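Local coordinates for Non-reducing end beta-L-arabinofuranosidase (PDB 5MQO), which probably hydrolyses glycosidic bonds in complex plant pectin as a family GH127 glycoside hydrolase, perhaps acting as an aceric acidase, at residues A[24-29]-A[395-400]; A[400-405]-A[532-537]; A[472-477]-A[501-506]; A[481-486]-A[515-520]. All blocks are in the same frame, centred on the assembly; numbering follows the deposited sequence.

In the fold
Contacts 1 and 2 flank the turn between helices 382-399 and 402-416, share Gly-400 and have centres about 14 Å apart; contact 1 packs the N-terminal arm on the first helix, and contact 2 docks the second on strand 529-535. Contacts 3 and 4, with centres about 5 Å apart, both join the two sheets of the beta-sandwich: strands 474-477 and 480-483 are neighbours in one, strands 500-506 and 514-521 in the other. Contact 4, about 13 Å from contact 2 between centres, is tied to it by Tyr-486 OH on Arg-534 O, 2.6 Å apart. Of the four, contact 2 joins the helical region directly to the sandwich.

Contact 1: A[24-29]-A[395-400]; sequences GLTDMS and MLEVTG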
loop_
_atom_site.group_PDB
_atom_site.type_symbol
_atom_site.label_atom_id
_atom_site.label_comp_id
_atom_site.label_asym_id
_atom_site.label_seq_id
_atom_site.Cartn_x
_atom_site.Cartn_y
_atom_site.Cartn_z
ATOM N N GLY A 24 -3.932 14.371 -11.086
ATOM C CA GLY A 24 -3.325 13.261 -10.326
ATOM C C GLY A 24 -3.912 11.869 -10.584
ATOM O O GLY A 24 -5.006 11.751 -11.128
ATOM N N LEU A 25 -3.160 10.823 -10.218
ATOM C CA LEU A 25 -3.662 9.432 -10.136
ATOM C C LEU A 25 -5.011 9.369 -9.451
ATOM O O LEU A 25 -5.908 8.643 -9.912
ATOM C CB LEU A 25 -2.685 8.545 -9.354
ATOM C CG LEU A 25 -2.947 7.043 -9.161
ATOM C CD1 LEU A 25 -3.104 6.343 -10.505
ATOM C CD2 LEU A 25 -1.789 6.433 -8.384
ATOM N N THR A 26 -5.143 10.106 -8.346
ATOM C CA THR A 26 -6.461 10.487 -7.831
ATOM C C THR A 26 -6.595 11.983 -7.552
ATOM O O THR A 26 -5.823 12.582 -6.802
ATOM C CB THR A 26 -6.905 9.661 -6.596
ATOM O OG1 THR A 26 -5.826 9.532 -5.672
ATOM C CG2 THR A 26 -7.330 8.273 -7.051
ATOM N N ASP A 27 -7.660 12.539 -8.101
ATOM C CA ASP A 27 -7.830 13.942 -8.180
ATOM C C ASP A 27 -8.928 14.477 -7.266
ATOM O O ASP A 27 -10.057 14.686 -7.710
ATOM C CB ASP A 27 -8.148 14.245 -9.625
ATOM C CG ASP A 27 -8.189 15.694 -9.905
ATOM O OD1 ASP A 27 -7.635 16.466 -9.095
ATOM O OD2 ASP A 27 -8.774 16.043 -10.952
ATOM N N MET A 28 -8.580 14.757 -6.009
ATOM C CA MET A 28 -9.475 15.451 -5.065
ATOM C C MET A 28 -9.384 17.000 -5.182
ATOM O O MET A 28 -9.798 17.740 -4.297
ATOM C CB MET A 28 -9.184 14.982 -3.631
ATOM C CG MET A 28 -9.437 13.499 -3.461
ATOM S SD MET A 28 -9.329 12.712 -1.842
ATOM C CE MET A 28 -10.116 13.924 -0.838
ATOM N N SER A 29 -8.884 17.493 -6.308
ATOM C CA SER A 29 -8.622 18.911 -6.476
ATOM C C SER A 29 -9.886 19.790 -6.456
ATOM O O SER A 29 -9.811 20.920 -6.026
ATOM C CB SER A 29 -7.836 19.117 -7.760
ATOM O OG SER A 29 -8.624 18.733 -8.876
ATOM N N MET A 395 -7.732 8.949 3.397
ATOM C CA MET A 395 -7.839 9.580 4.717
ATOM C C MET A 395 -6.840 10.745 4.895
ATOM O O MET A 395 -7.192 11.787 5.455
ATOM C CB MET A 395 -7.693 8.546 5.828
ATOM C CG MET A 395 -8.800 7.494 5.818
ATOM S SD MET A 395 -10.447 8.073 6.256
ATOM C CE MET A 395 -10.205 8.418 7.991
ATOM N N LEU A 396 -5.623 10.578 4.397
ATOM C CA LEU A 396 -4.688 11.693 4.334
ATOM C C LEU A 396 -5.293 12.896 3.590
ATOM O O LEU A 396 -5.315 14.005 4.146
ATOM C CB LEU A 396 -3.371 11.291 3.670
ATOM C CG LEU A 396 -2.278 12.371 3.563
ATOM C CD1 LEU A 396 -1.770 12.800 4.944
ATOM C CD2 LEU A 396 -1.135 11.835 2.716
ATOM N N GLU A 397 -5.790 12.678 2.368
ATOM C CA GLU A 397 -6.260 13.804 1.515
ATOM C C GLU A 397 -7.504 14.522 2.124
ATOM O O GLU A 397 -7.610 15.727 2.097
ATOM C CB GLU A 397 -6.489 13.350 0.048
ATOM C CG GLU A 397 -5.237 12.746 -0.618
ATOM C CD GLU A 397 -5.057 13.044 -2.114
ATOM O OE1 GLU A 397 -5.984 12.872 -2.965
ATOM O OE2 GLU A 397 -3.928 13.450 -2.454
ATOM N N VAL A 398 -8.401 13.756 2.719
ATOM C CA VAL A 398 -9.564 14.283 3.427
ATOM C C VAL A 398 -9.293 15.009 4.756
ATOM O O VAL A 398 -10.143 15.777 5.194
ATOM C CB VAL A 398 -10.524 13.105 3.709
ATOM C CG1 VAL A 398 -11.520 13.411 4.803
ATOM C CG2 VAL A 398 -11.239 12.694 2.434
ATOM N N THR A 399 -8.171 14.721 5.420
ATOM C CA THR A 399 -7.884 15.254 6.777
ATOM C C THR A 399 -6.611 16.087 6.954
ATOM O O THR A 399 -6.522 16.879 7.888
ATOM C CB THR A 399 -7.803 14.128 7.834
ATOM O OG1 THR A 399 -6.711 13.248 7.549
ATOM C CG2 THR A 399 -9.072 13.351 7.871
ATOM N N GLY A 400 -5.604 15.878 6.115
ATOM C CA GLY A 400 -4.355 16.586 6.264
ATOM C C GLY A 400 -3.504 16.089 7.404
ATOM O O GLY A 400 -2.502 16.709 7.714
#
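Met-28 turns CG opposite its carbonyl carbon (chi1 -62°), runs on extended and then bends at its last torsion (chi3 41°), which lays SD and CE over the flank of Glu-397 and the neighbouring Val-398. SD sits 3.5 Å from Glu-397 CB, and the terminal CE reaches Val-398 CG2 at 3.7 Å. Glu-397 bends at chi2, bringing its carboxylate back alongside the same methionine, with OE1 3.5 Å from Met-28 CG. Thr-26 lies farther off, its O 3.9 Å from Glu-397 OE1. The helix met here, 382-399, belongs to the helical catalytic domain, an (alpha/alpha)6 barrel in this family, and the arm 24-29 lies against it close to the helix's C-terminal end. Helix 297-314 touches the same side chains, Ala-312 meeting both Met-28 and Val-398. An alanine in place of Met-28 is likely to open a gap between Glu-397, Val-398 and Ala-312, since SD and CE fill that junction. The arm has local order of its own: Asp-27 OD1 accepts from Ser-29 N at 3.2 Å, an Asx turn, and Asp-27 N bonds to Glu-250.

Contact 2: A[400-405]-A[532-537]; sequences GDAKYA and FFRIPE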
loop_
_atom_site.group_PDB
_atom_site.type_symbol
_atom_site.label_atom_id
_atom_site.label_comp_id
_atom_site.label_asym_id
_atom_site.label_seq_id
_atom_site.Cartn_x
_atom_site.Cartn_y
_atom_site.Cartn_z
ATOM N N GLY A 400 -5.604 15.878 6.115
ATOM C CA GLY A 400 -4.355 16.586 6.264
ATOM C C GLY A 400 -3.504 16.089 7.404
ATOM O O GLY A 400 -2.502 16.709 7.714
ATOM N N ASP A 401 -3.865 14.947 7.999
ATOM C CA ASP A 401 -3.197 14.421 9.183
ATOM C C ASP A 401 -2.070 13.483 8.761
ATOM O O ASP A 401 -2.294 12.470 8.099
ATOM C CB ASP A 401 -4.218 13.675 10.031
ATOM C CG ASP A 401 -3.743 13.404 11.465
ATOM O OD1 ASP A 401 -2.558 13.027 11.691
ATOM O OD2 ASP A 401 -4.608 13.543 12.365
ATOM N N ALA A 402 -0.849 13.816 9.160
ATOM C CA ALA A 402 0.329 13.030 8.779
ATOM C C ALA A 402 0.286 11.547 9.222
ATOM O O ALA A 402 1.006 10.703 8.656
ATOM C CB ALA A 402 1.577 13.691 9.323
ATOM N N LYS A 403 -0.527 11.228 10.231
ATOM C CA LYS A 403 -0.585 9.862 10.733
ATOM C C LYS A 403 -1.114 8.882 9.677
ATOM O O LYS A 403 -0.759 7.710 9.695
ATOM C CB LYS A 403 -1.406 9.786 12.021
ATOM C CG LYS A 403 -2.912 9.801 11.819
ATOM C CD LYS A 403 -3.642 10.001 13.127
ATOM C CE LYS A 403 -5.138 9.791 12.969
ATOM N NZ LYS A 403 -5.726 9.366 14.267
ATOM N N TYR A 404 -1.956 9.358 8.765
ATOM C CA TYR A 404 -2.393 8.535 7.650
ATOM C C TYR A 404 -1.273 8.348 6.632
ATOM O O TYR A 404 -1.151 7.279 6.044
ATOM C CB TYR A 404 -3.643 9.129 6.989
ATOM C CG TYR A 404 -4.847 9.189 7.911
ATOM C CD1 TYR A 404 -5.434 8.008 8.408
ATOM C CD2 TYR A 404 -5.389 10.409 8.305
ATOM C CE1 TYR A 404 -6.529 8.057 9.248
ATOM C CE2 TYR A 404 -6.468 10.459 9.151
ATOM C CZ TYR A 404 -7.035 9.285 9.612
ATOM O OH TYR A 404 -8.114 9.339 10.448
ATOM N N ALA A 405 -0.444 9.370 6.435
ATOM C CA ALA A 405 0.752 9.222 5.597
ATOM C C ALA A 405 1.758 8.147 6.080
ATOM O O ALA A 405 2.382 7.470 5.243
ATOM C CB ALA A 405 1.454 10.562 5.407
ATOM N N PHE A 532 6.163 21.623 3.580
ATOM C CA PHE A 532 5.901 20.808 4.765
ATOM C C PHE A 532 6.697 19.528 4.647
ATOM O O PHE A 532 6.726 18.926 3.567
ATOM C CB PHE A 532 4.435 20.457 4.861
ATOM C CG PHE A 532 3.524 21.634 4.949
ATOM C CD1 PHE A 532 3.135 22.320 3.810
ATOM C CD2 PHE A 532 2.980 22.018 6.171
ATOM C CE1 PHE A 532 2.257 23.393 3.879
ATOM C CE2 PHE A 532 2.091 23.084 6.255
ATOM C CZ PHE A 532 1.737 23.780 5.099
ATOM N N PHE A 533 7.315 19.105 5.744
ATOM C CA PHE A 533 8.051 17.822 5.803
ATOM C C PHE A 533 7.469 16.923 6.856
ATOM O O PHE A 533 7.433 17.270 8.048
ATOM C CB PHE A 533 9.539 18.055 6.102
ATOM C CG PHE A 533 10.214 18.894 5.068
ATOM C CD1 PHE A 533 10.065 20.284 5.084
ATOM C CD2 PHE A 533 10.918 18.294 4.037
ATOM C CE1 PHE A 533 10.631 21.057 4.103
ATOM C CE2 PHE A 533 11.495 19.061 3.062
ATOM C CZ PHE A 533 11.352 20.445 3.089
ATOM N N ARG A 534 6.997 15.761 6.438
ATOM C CA ARG A 534 6.455 14.811 7.403
ATOM C C ARG A 534 7.586 14.371 8.331
ATOM O O ARG A 534 8.685 14.092 7.874
ATOM C CB ARG A 534 5.805 13.618 6.696
ATOM C CG ARG A 534 5.137 12.626 7.635
ATOM C CD ARG A 534 4.340 11.605 6.867
ATOM N NE ARG A 534 5.247 10.701 6.205
ATOM C CZ ARG A 534 5.831 9.648 6.773
ATOM N NH1 ARG A 534 6.663 8.884 6.049
ATOM N NH2 ARG A 534 5.583 9.335 8.049
ATOM N N ILE A 535 7.328 14.388 9.630
ATOM C CA ILE A 535 8.168 13.692 10.602
ATOM C C ILE A 535 7.569 12.308 10.892
ATOM O O ILE A 535 6.511 12.238 11.520
ATOM C CB ILE A 535 8.254 14.460 11.927
ATOM C CG1 ILE A 535 8.617 15.936 11.677
ATOM C CG2 ILE A 535 9.231 13.748 12.858
ATOM C CD1 ILE A 535 9.751 16.149 10.689
ATOM N N PRO A 536 8.236 11.212 10.430
ATOM C CA PRO A 536 7.770 9.841 10.725
ATOM C C PRO A 536 7.507 9.521 12.196
ATOM O O PRO A 536 8.189 10.039 13.073
ATOM C CB PRO A 536 8.896 8.953 10.179
ATOM C CG PRO A 536 9.420 9.726 9.026
ATOM C CD PRO A 536 9.285 11.190 9.390
ATOM N N GLU A 537 6.498 8.677 12.417
ATOM C CA GLU A 537 6.081 8.219 13.738
ATOM C C GLU A 537 7.251 7.536 14.402
ATOM O O GLU A 537 7.494 7.738 15.579
ATOM C CB GLU A 537 4.889 7.253 13.635
ATOM C CG GLU A 537 4.199 7.002 14.977
ATOM C CD GLU A 537 3.087 5.960 14.945
ATOM O OE1 GLU A 537 2.911 5.266 13.925
ATOM O OE2 GLU A 537 2.378 5.825 15.961
#
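The guanidinium of Arg-534 is held between two faces: Ala-405 C lies 4.2 Å above one, offset toward the rim, and Pro-536 CD 4.3 Å above the other, likewise rimward. Each of its three nitrogens has a partner. NH2 forms a salt bridge with Glu-406 and NH1 one with Glu-409, while NE donates to the backbone oxygen of Asn-484. The aliphatic part of the arginine supplies the contact with the helix. CG stands opposite the backbone N (chi1 -176°), sending the chain away from its strand and past two alanines, and a bend at chi3 (72°) then turns the head group over Ala-405. The tightest approach is Ala-405 CB to Arg-534 CD, 3.4 Å; Ala-402 CB meets Arg-534 CG at 4.1 Å, and Ala-402 O stands 3.9 Å from Arg-534 CD. Such small side chains let the long one lie close along the helix. A leucine in place of Arg-534 would probably leave Glu-406 and Glu-409 without their positive mate and Asn-484 O without the NE donor. The helix start is fixed separately, Asp-401 being its N-cap: OD1 accepts from Lys-403 N at 3.1 Å, nearly straight at 167°. Glu-406 also receives the backbone N of Glu-537, so one carboxylate binds both the arginine and the chain beyond it. The arrangement is an interdomain docking, with strand 529-535 of the GH127 middle domain, part of a beta-sandwich, set against the first turn of helix 402-416 of the catalytic domain.

Contact 3: A[472-477]-A[501-506]; sequences YAYTLS and LALVQE
Tyr-474 OH is approached by two amide oxygens: it is hydrogen-bonded to Asn-489 OD1, and Gln-505 OE1 stands 2.7 Å from it across the contact. Asn-489 also spans the pair, its ND2 making a weak hydrogen bond to Gln-505 OE1. The glutamine comes to the phenol with its amide steeply turned, the two planes 77° apart, and its OE1 lies 3.4 Å from Tyr-474 CZ. Its CG is opposite the backbone N (chi1 177°) and the rest of the chain is extended, so the amide is carried from strand 500-506 toward the facing sheet while the tyrosine slides past it in the opposite direction. Leu-503, two residues earlier on the same strand, packs beside the hydroxyl end: CD1 is 3.2 Å from Tyr-474 OH and 3.8 Å from Tyr-474 CZ. Leu-503 also rests on Val-517 and Leu-519 of strand 514-521, and the tyrosine on Cys-483. Strand 474-477 belongs to the mixed sheet and strand 500-506 to the antiparallel one, so Tyr-474 reaches across the interior of the beta-sandwich, its hydroxyl end meeting the side chains of the facing sheet. The contact therefore buries a small polar cluster of phenol and two amides beside apolar packing, and the bond to Asn-489 is likely to fix how the hydroxyl is turned while Leu-503 packs beside it.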
loop_
_atom_site.group_PDB
_atom_site.type_symbol
_atom_site.label_atom_id
_atom_site.label_comp_id
_atom_site.label_asym_id
_atom_site.label_seq_id
_atom_site.Cartn_x
_atom_site.Cartn_y
_atom_site.Cartn_z
ATOM N N TYR A 472 2.633 8.961 -4.897
ATOM C CA TYR A 472 2.434 9.099 -3.448
ATOM C C TYR A 472 3.507 9.976 -2.709
ATOM O O TYR A 472 3.458 10.142 -1.481
ATOM C CB TYR A 472 2.358 7.671 -2.842
ATOM C CG TYR A 472 1.171 6.886 -3.393
ATOM C CD1 TYR A 472 -0.078 7.013 -2.806
ATOM C CD2 TYR A 472 1.285 6.097 -4.544
ATOM C CE1 TYR A 472 -1.181 6.376 -3.336
ATOM C CE2 TYR A 472 0.177 5.445 -5.086
ATOM C CZ TYR A 472 -1.060 5.579 -4.472
ATOM O OH TYR A 472 -2.177 4.925 -4.943
ATOM N N ALA A 473 4.449 10.569 -3.446
ATOM C CA ALA A 473 5.583 11.245 -2.805
ATOM C C ALA A 473 5.176 12.566 -2.205
ATOM O O ALA A 473 5.630 12.877 -1.126
ATOM C CB ALA A 473 6.721 11.440 -3.778
ATOM N N TYR A 474 4.298 13.315 -2.882
ATOM C CA TYR A 474 3.874 14.642 -2.416
ATOM C C TYR A 474 2.352 14.806 -2.473
ATOM O O TYR A 474 1.663 14.089 -3.199
ATOM C CB TYR A 474 4.483 15.763 -3.289
ATOM C CG TYR A 474 6.000 15.803 -3.449
ATOM C CD1 TYR A 474 6.818 16.496 -2.536
ATOM C CD2 TYR A 474 6.623 15.207 -4.552
ATOM C CE1 TYR A 474 8.212 16.544 -2.692
ATOM C CE2 TYR A 474 8.004 15.257 -4.712
ATOM C CZ TYR A 474 8.792 15.923 -3.779
ATOM O OH TYR A 474 10.146 15.957 -3.943
ATOM N N THR A 475 1.823 15.762 -1.723
ATOM C CA THR A 475 0.510 16.313 -2.029
ATOM C C THR A 475 0.587 17.820 -2.037
ATOM O O THR A 475 1.560 18.410 -1.561
ATOM C CB THR A 475 -0.519 15.907 -0.974
ATOM O OG1 THR A 475 0.020 16.202 0.317
ATOM C CG2 THR A 475 -0.872 14.400 -1.076
ATOM N N LEU A 476 -0.470 18.444 -2.528
ATOM C CA LEU A 476 -0.579 19.912 -2.535
ATOM C C LEU A 476 -1.785 20.371 -1.729
ATOM O O LEU A 476 -2.692 19.581 -1.436
ATOM C CB LEU A 476 -0.738 20.433 -3.963
ATOM C CG LEU A 476 0.117 19.793 -5.063
ATOM C CD1 LEU A 476 -0.423 20.162 -6.436
ATOM C CD2 LEU A 476 1.584 20.201 -4.916
ATOM N N SER A 477 -1.768 21.660 -1.392
ATOM C CA SER A 477 -2.950 22.381 -0.901
ATOM C C SER A 477 -2.730 23.845 -1.229
ATOM O O SER A 477 -1.699 24.186 -1.787
ATOM C CB SER A 477 -3.179 22.143 0.598
ATOM O OG SER A 477 -2.254 22.809 1.421
ATOM N N LEU A 501 6.794 25.351 -10.829
ATOM C CA LEU A 501 7.602 25.227 -9.643
ATOM C C LEU A 501 8.240 23.882 -9.816
ATOM O O LEU A 501 7.540 22.897 -10.009
ATOM C CB LEU A 501 6.732 25.267 -8.399
ATOM C CG LEU A 501 7.459 25.419 -7.067
ATOM C CD1 LEU A 501 6.476 25.886 -6.002
ATOM C CD2 LEU A 501 8.144 24.123 -6.660
ATOM N N ALA A 502 9.564 23.838 -9.802
ATOM C CA ALA A 502 10.271 22.572 -9.948
ATOM C C ALA A 502 11.190 22.402 -8.775
ATOM O O ALA A 502 11.807 23.366 -8.348
ATOM C CB ALA A 502 11.062 22.551 -11.232
ATOM N N LEU A 503 11.279 21.196 -8.232
ATOM C CA LEU A 503 12.271 20.962 -7.201
ATOM C C LEU A 503 12.962 19.608 -7.358
ATOM O O LEU A 503 12.529 18.744 -8.106
ATOM C CB LEU A 503 11.683 21.199 -5.803
ATOM C CG LEU A 503 10.462 20.389 -5.346
ATOM C CD1 LEU A 503 10.832 18.986 -4.873
ATOM C CD2 LEU A 503 9.732 21.126 -4.236
ATOM N N VAL A 504 14.087 19.479 -6.682
ATOM C CA VAL A 504 14.909 18.286 -6.742
ATOM C C VAL A 504 15.134 17.780 -5.320
ATOM O O VAL A 504 15.576 18.533 -4.440
ATOM C CB VAL A 504 16.263 18.554 -7.425
ATOM C CG1 VAL A 504 16.985 17.247 -7.699
ATOM C CG2 VAL A 504 16.036 19.290 -8.727
ATOM N N GLN A 505 14.830 16.499 -5.116
ATOM C CA GLN A 505 14.946 15.850 -3.824
ATOM C C GLN A 505 16.120 14.905 -3.904
ATOM O O GLN A 505 16.150 14.052 -4.789
ATOM C CB GLN A 505 13.660 15.078 -3.508
ATOM C CG GLN A 505 13.718 14.299 -2.181
ATOM C CD GLN A 505 12.363 14.106 -1.514
ATOM O OE1 GLN A 505 11.385 14.763 -1.848
ATOM N NE2 GLN A 505 12.313 13.233 -0.567
ATOM N N GLU A 506 17.085 15.059 -3.001
ATOM C CA GLU A 506 18.239 14.172 -2.962
ATOM C C GLU A 506 18.275 13.522 -1.600
ATOM O O GLU A 506 18.158 14.214 -0.596
ATOM C CB GLU A 506 19.516 14.950 -3.216
ATOM C CG GLU A 506 19.403 15.962 -4.360
ATOM C CD GLU A 506 20.752 16.545 -4.752
ATOM O OE1 GLU A 506 21.207 17.529 -4.114
ATOM O OE2 GLU A 506 21.358 15.992 -5.692
#

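Contact 4: A[481-486]-A[515-520]; sequences IYCNLY and VRVTLN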
loop_
_atom_site.group_PDB
_atom_site.type_symbol
_atom_site.label_atom_id
_atom_site.label_comp_id
_atom_site.label_asym_id
_atom_site.label_seq_id
_atom_site.Cartn_x
_atom_site.Cartn_y
_atom_site.Cartn_z
ATOM N N ILE A 481 3.222 22.856 -0.388
ATOM C CA ILE A 481 3.598 21.507 -0.837
ATOM C C ILE A 481 4.073 20.601 0.315
ATOM O O ILE A 481 4.918 20.989 1.127
ATOM C CB ILE A 481 4.745 21.613 -1.852
ATOM C CG1 ILE A 481 4.267 22.461 -3.038
ATOM C CG2 ILE A 481 5.264 20.229 -2.278
ATOM C CD1 ILE A 481 5.336 22.776 -4.051
ATOM N N TYR A 482 3.571 19.365 0.330
ATOM C CA TYR A 482 3.851 18.410 1.401
ATOM C C TYR A 482 4.758 17.286 0.940
ATOM O O TYR A 482 4.457 16.623 -0.056
ATOM C CB TYR A 482 2.539 17.821 1.901
ATOM C CG TYR A 482 1.616 18.850 2.503
ATOM C CD1 TYR A 482 0.891 19.728 1.685
ATOM C CD2 TYR A 482 1.458 18.954 3.885
ATOM C CE1 TYR A 482 0.029 20.671 2.230
ATOM C CE2 TYR A 482 0.602 19.904 4.439
ATOM C CZ TYR A 482 -0.104 20.764 3.614
ATOM O OH TYR A 482 -0.946 21.696 4.152
ATOM N N CYS A 483 5.861 17.067 1.657
ATOM C CA CYS A 483 6.708 15.905 1.381
ATOM C C CYS A 483 6.223 14.726 2.239
ATOM O O CYS A 483 6.437 14.699 3.457
ATOM C CB CYS A 483 8.189 16.204 1.635
ATOM S SG CYS A 483 8.788 17.693 0.795
ATOM N N ASN A 484 5.594 13.758 1.576
ATOM C CA ASN A 484 5.035 12.601 2.221
ATOM C C ASN A 484 5.901 11.340 2.160
ATOM O O ASN A 484 6.136 10.721 3.187
ATOM C CB ASN A 484 3.663 12.345 1.625
ATOM C CG ASN A 484 2.670 13.400 2.040
ATOM O OD1 ASN A 484 2.486 13.622 3.218
ATOM N ND2 ASN A 484 2.040 14.057 1.081
ATOM N N LEU A 485 6.361 10.935 0.981
ATOM C CA LEU A 485 7.246 9.765 0.889
ATOM C C LEU A 485 8.572 10.179 0.344
ATOM O O LEU A 485 8.663 10.478 -0.840
ATOM C CB LEU A 485 6.699 8.649 -0.004
ATOM C CG LEU A 485 5.365 7.968 0.329
ATOM C CD1 LEU A 485 5.348 6.573 -0.286
ATOM C CD2 LEU A 485 5.050 7.930 1.820
ATOM N N TYR A 486 9.591 10.138 1.215
ATOM C CA TYR A 486 10.958 10.494 0.872
ATOM C C TYR A 486 11.586 9.481 -0.082
ATOM O O TYR A 486 11.346 8.273 0.005
ATOM C CB TYR A 486 11.826 10.689 2.147
ATOM C CG TYR A 486 11.255 11.740 3.096
ATOM C CD1 TYR A 486 11.095 13.064 2.676
ATOM C CD2 TYR A 486 10.855 11.419 4.388
ATOM C CE1 TYR A 486 10.542 14.030 3.499
ATOM C CE2 TYR A 486 10.296 12.393 5.225
ATOM C CZ TYR A 486 10.135 13.695 4.766
ATOM O OH TYR A 486 9.592 14.692 5.536
ATOM N N VAL A 515 17.520 14.171 4.000
ATOM C CA VAL A 515 16.822 14.651 2.797
ATOM C C VAL A 515 17.189 16.095 2.458
ATOM O O VAL A 515 17.300 16.945 3.322
ATOM C CB VAL A 515 15.292 14.491 2.929
ATOM C CG1 VAL A 515 14.569 14.821 1.623
ATOM C CG2 VAL A 515 14.965 13.067 3.347
ATOM N N ARG A 516 17.399 16.341 1.178
ATOM C CA ARG A 516 17.650 17.663 0.703
ATOM C C ARG A 516 16.665 17.950 -0.397
ATOM O O ARG A 516 16.592 17.187 -1.377
ATOM C CB ARG A 516 19.069 17.776 0.157
ATOM C CG ARG A 516 19.415 19.150 -0.406
ATOM C CD ARG A 516 20.809 19.136 -0.974
ATOM N NE ARG A 516 21.797 18.888 0.063
ATOM C CZ ARG A 516 23.104 18.774 -0.150
ATOM N NH1 ARG A 516 23.620 18.895 -1.373
ATOM N NH2 ARG A 516 23.900 18.546 0.884
ATOM N N VAL A 517 15.937 19.059 -0.220
ATOM C CA VAL A 517 15.032 19.597 -1.220
ATOM C C VAL A 517 15.668 20.871 -1.773
ATOM O O VAL A 517 15.991 21.809 -1.036
ATOM C CB VAL A 517 13.612 19.832 -0.642
ATOM C CG1 VAL A 517 12.673 20.445 -1.681
ATOM C CG2 VAL A 517 13.047 18.498 -0.176
ATOM N N THR A 518 15.875 20.872 -3.080
ATOM C CA THR A 518 16.491 21.983 -3.767
ATOM C C THR A 518 15.442 22.546 -4.707
ATOM O O THR A 518 14.860 21.783 -5.466
ATOM C CB THR A 518 17.708 21.508 -4.576
ATOM O OG1 THR A 518 18.575 20.719 -3.733
ATOM C CG2 THR A 518 18.451 22.694 -5.156
ATOM N N LEU A 519 15.226 23.865 -4.659
ATOM C CA LEU A 519 14.273 24.563 -5.539
ATOM C C LEU A 519 14.871 25.077 -6.833
ATOM O O LEU A 519 15.564 26.081 -6.795
ATOM C CB LEU A 519 13.715 25.764 -4.803
ATOM C CG LEU A 519 12.807 25.354 -3.659
ATOM C CD1 LEU A 519 12.758 26.485 -2.662
ATOM C CD2 LEU A 519 11.404 24.997 -4.165
ATOM N N ASN A 520 14.585 24.426 -7.967
ATOM C CA ASN A 520 15.114 24.873 -9.271
ATOM C C ASN A 520 14.367 26.058 -9.791
ATOM O O ASN A 520 14.959 27.083 -9.986
ATOM C CB ASN A 520 15.056 23.796 -10.341
ATOM C CG ASN A 520 15.947 22.618 -10.047
ATOM O OD1 ASN A 520 15.742 21.548 -10.621
ATOM N ND2 ASN A 520 16.923 22.781 -9.157
#
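Two facing sheets of the beta-sandwich in the GH127 middle domain meet here, Tyr-486 and Cys-483 of one side packing on Val-515 and Val-517 of strand 514-521. The backbones come nearer where the chain has left strand 480-483: CA of Cys-483 and CA of Val-517 are 9.5 Å apart, whereas CA of Tyr-486 and CA of Val-515 are 7.4 Å apart. Both methyls of Val-515 are used. CG2 lies 3.9 Å from Tyr-486 CD1, and CG1 meets that same ring carbon. The two side chains cross at about a right angle. With CG placed opposite its carbonyl carbon (chi1 -57°), the tyrosine reaches past the end of strand 480-483 into the interior. There its ring is also met edge-to-face by Tyr-509 and touched by Leu-575 and Met-577 of strand 572-577. Its hydroxyl is hydrogen-bonded to the backbone oxygen of Arg-534. Farther along, Cys-483 SG makes a looser apolar contact with Val-517 CG2 at 4.4 Å. Strand alternation sorts the other layer: Val-515 and Val-517 turn inward, and between them the exposed Arg-516 forms a salt bridge with Glu-574. Across the interface the chemistry is apolar, methyls against a ring and a thiol, so the contact rests on van der Waals packing, and the one polar group of the tyrosine is satisfied by the backbone carbonyl of Arg-534, on the strand next to 480-483.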